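PDB 3PQK: biofilm growth-associated repressor from Xylella fastidiosa, which represses transcription of its own operon by binding a palindromic AT-rich sequence spanning the -10 region of the blh promoter. Local coordinates for residues 14-19 with 82-87. Residues are numbered along the deposited sequence; the frame is centred on the assembly and turned at random.
Sequences ANLLKT and AKAAQL
L16 and L87 meet methyl to methyl where, in an ArsR-type winged-helix fold, the start of the last helix (84-96) meets the C-terminal part of the first (3-20), a worked example of how two helices pack through a handful of apolar bumps. The two leucines are opposed bumps: in L16 CG is anti to the backbone N and beside the carbonyl carbon (chi1 174°), L87 has the same torsion, and the side chains reach each other tip to tip. The fork of L16 lies against a step formed by CB of A84 and CD2 of L87. CD1 of L16 lies 3.9 Å from CB of A84, and CD2 of L16 is 3.7 Å from CD2 of L87. That second methyl, CD2 of L16, is also 4.0 Å from CB of A84, so the alanine touches both prongs. A84 offers only a methyl here, and the 7.6 Å between CA of L16 and CA of A84 is the nearest CA approach of the two segments. I65, from the loop before the wing strands, touches both L16 and A84, while F95 of the second subunit packs on L16 and takes a cation-pi contact from K83, tying this junction to the dimer interface. L17 comes to L87 from a different direction, the two side chains crossing at about a right angle. CD2 of L87 lodges against both L16 and L17, standing 3.6 Å from CD2 of L17.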
ATOM      1  N   ALA B  14       1.917   7.344   2.957  1.00 21.09           N
ATOM      2  CA  ALA B  14       0.579   7.683   2.481  1.00 20.56           C
ATOM      3  C   ALA B  14       0.646   8.238   1.073  1.00 26.92           C
ATOM      4  O   ALA B  14      -0.199   7.889   0.245  1.00 28.62           O
ATOM      5  CB  ALA B  14      -0.071   8.686   3.413  1.00 21.15           C
ATOM      6  N   ASN B  15       1.653   9.092   0.784  1.00 24.69           N
ATOM      7  CA  ASN B  15       1.829   9.685  -0.553  1.00 25.36           C
ATOM      8  C   ASN B  15       2.174   8.582  -1.565  1.00 27.22           C
ATOM      9  O   ASN B  15       1.603   8.535  -2.655  1.00 28.08           O
ATOM     10  CB  ASN B  15       2.899  10.795  -0.525  1.00 27.17           C
ATOM     11  CG  ASN B  15       2.519  12.010   0.306  1.00 44.97           C
ATOM     12  OD1 ASN B  15       1.357  12.227   0.673  1.00 31.71           O
ATOM     13  ND2 ASN B  15       3.508  12.811   0.649  1.00 41.17           N
ATOM     14  N   LEU B  16       3.030   7.634  -1.147  1.00 19.86           N
ATOM     15  CA  LEU B  16       3.364   6.502  -1.999  1.00 19.15           C
ATOM     16  C   LEU B  16       2.109   5.653  -2.312  1.00 25.56           C
ATOM     17  O   LEU B  16       1.950   5.222  -3.455  1.00 26.92           O
ATOM     18  CB  LEU B  16       4.459   5.653  -1.342  1.00 17.97           C
ATOM     19  CG  LEU B  16       4.818   4.336  -2.061  1.00 21.91           C
ATOM     20  CD1 LEU B  16       5.231   4.597  -3.499  1.00 23.44           C
ATOM     21  CD2 LEU B  16       5.936   3.607  -1.344  1.00 22.89           C
ATOM     22  N   LEU B  17       1.222   5.427  -1.307  1.00 22.33           N
ATOM     23  CA  LEU B  17      -0.002   4.627  -1.483  1.00 21.05           C
ATOM     24  C   LEU B  17      -0.974   5.348  -2.401  1.00 25.69           C
ATOM     25  O   LEU B  17      -1.636   4.700  -3.209  1.00 23.27           O
ATOM     26  CB  LEU B  17      -0.678   4.284  -0.136  1.00 20.57           C
ATOM     27  CG  LEU B  17       0.120   3.398   0.842  1.00 25.67           C
ATOM     28  CD1 LEU B  17      -0.664   3.167   2.123  1.00 25.40           C
ATOM     29  CD2 LEU B  17       0.538   2.084   0.222  1.00 27.16           C
ATOM     30  N   LYS B  18      -1.046   6.691  -2.294  1.00 24.36           N
ATOM     31  CA  LYS B  18      -1.894   7.508  -3.187  1.00 25.53           C
ATOM     32  C   LYS B  18      -1.466   7.240  -4.635  1.00 30.80           C
ATOM     33  O   LYS B  18      -2.317   6.988  -5.490  1.00 31.10           O
ATOM     34  CB  LYS B  18      -1.743   9.011  -2.890  1.00 27.80           C
ATOM     35  CG  LYS B  18      -2.522   9.473  -1.678  1.00 49.23           C
ATOM     36  CD  LYS B  18      -2.098  10.869  -1.232  1.00 61.64           C
ATOM     37  CE  LYS B  18      -2.646  11.222   0.132  1.00 63.65           C
ATOM     38  NZ  LYS B  18      -2.168  12.559   0.576  1.00 73.24           N
ATOM     39  N   THR B  19      -0.140   7.237  -4.894  1.00 28.25           N
ATOM     40  CA  THR B  19       0.418   6.991  -6.216  1.00 28.11           C
ATOM     41  C   THR B  19       0.004   5.624  -6.748  1.00 33.34           C
ATOM     42  O   THR B  19      -0.448   5.527  -7.891  1.00 34.84           O
ATOM     43  CB  THR B  19       1.935   7.122  -6.197  1.00 35.36           C
ATOM     44  OG1 THR B  19       2.272   8.434  -5.739  1.00 35.39           O
ATOM     45  CG2 THR B  19       2.557   6.840  -7.573  1.00 35.55           C
ATOM     46  N   ALA B  82      14.728   1.386  -5.803  1.00 40.77           N
ATOM     47  CA  ALA B  82      14.417   2.239  -4.662  1.00 40.07           C
ATOM     48  C   ALA B  82      13.520   1.534  -3.662  1.00 43.51           C
ATOM     49  O   ALA B  82      13.005   0.439  -3.923  1.00 44.33           O
ATOM     50  CB  ALA B  82      13.747   3.517  -5.156  1.00 40.70           C
ATOM     51  N   LYS B  83      13.315   2.194  -2.519  1.00 39.08           N
ATOM     52  CA  LYS B  83      12.492   1.756  -1.399  1.00 37.50           C
ATOM     53  C   LYS B  83      11.084   1.296  -1.822  1.00 37.57           C
ATOM     54  O   LYS B  83      10.632   0.277  -1.331  1.00 39.59           O
ATOM     55  CB  LYS B  83      12.439   2.883  -0.333  1.00 39.92           C
ATOM     56  CG  LYS B  83      11.718   2.530   0.966  1.00 35.48           C
ATOM     57  CD  LYS B  83      12.513   1.559   1.795  1.00 39.07           C
ATOM     58  CE  LYS B  83      11.813   1.309   3.099  1.00 41.78           C
ATOM     59  NZ  LYS B  83      12.209   0.002   3.656  1.00 43.26           N
ATOM     60  N   ALA B  84      10.414   2.022  -2.731  1.00 30.49           N
ATOM     61  CA  ALA B  84       9.078   1.701  -3.242  1.00 28.88           C
ATOM     62  C   ALA B  84       8.947   0.300  -3.913  1.00 30.01           C
ATOM     63  O   ALA B  84       7.855  -0.286  -3.915  1.00 26.43           O
ATOM     64  CB  ALA B  84       8.635   2.764  -4.216  1.00 29.51           C
ATOM     65  N   ALA B  85      10.044  -0.221  -4.493  1.00 25.08           N
ATOM     66  CA  ALA B  85      10.036  -1.541  -5.141  1.00 25.78           C
ATOM     67  C   ALA B  85       9.755  -2.652  -4.118  1.00 27.63           C
ATOM     68  O   ALA B  85       9.172  -3.682  -4.475  1.00 25.66           O
ATOM     69  CB  ALA B  85      11.361  -1.796  -5.853  1.00 26.64           C
ATOM     70  N   GLN B  86      10.107  -2.401  -2.835  1.00 23.30           N
ATOM     71  CA  GLN B  86       9.861  -3.336  -1.722  1.00 22.90           C
ATOM     72  C   GLN B  86       8.350  -3.438  -1.484  1.00 25.02           C
ATOM     73  O   GLN B  86       7.828  -4.529  -1.268  1.00 23.96           O
ATOM     74  CB  GLN B  86      10.571  -2.860  -0.429  1.00 24.62           C
ATOM     75  CG  GLN B  86      12.120  -2.916  -0.433  1.00 33.87           C
ATOM     76  CD  GLN B  86      12.744  -2.251   0.810  1.00 50.54           C
ATOM     77  OE1 GLN B  86      12.157  -2.200   1.897  1.00 34.35           O
ATOM     78  NE2 GLN B  86      13.959  -1.711   0.690  1.00 38.59           N
ATOM     79  N   LEU B  87       7.636  -2.318  -1.608  1.00 23.02           N
ATOM     80  CA  LEU B  87       6.185  -2.320  -1.426  1.00 22.98           C
ATOM     81  C   LEU B  87       5.523  -3.035  -2.615  1.00 25.71           C
ATOM     82  O   LEU B  87       4.622  -3.861  -2.414  1.00 24.91           O
ATOM     83  CB  LEU B  87       5.631  -0.893  -1.236  1.00 23.23           C
ATOM     84  CG  LEU B  87       4.071  -0.757  -1.174  1.00 27.69           C
ATOM     85  CD1 LEU B  87       3.470  -1.603  -0.047  1.00 27.67           C
ATOM     86  CD2 LEU B  87       3.655   0.699  -1.042  1.00 29.63           C
TER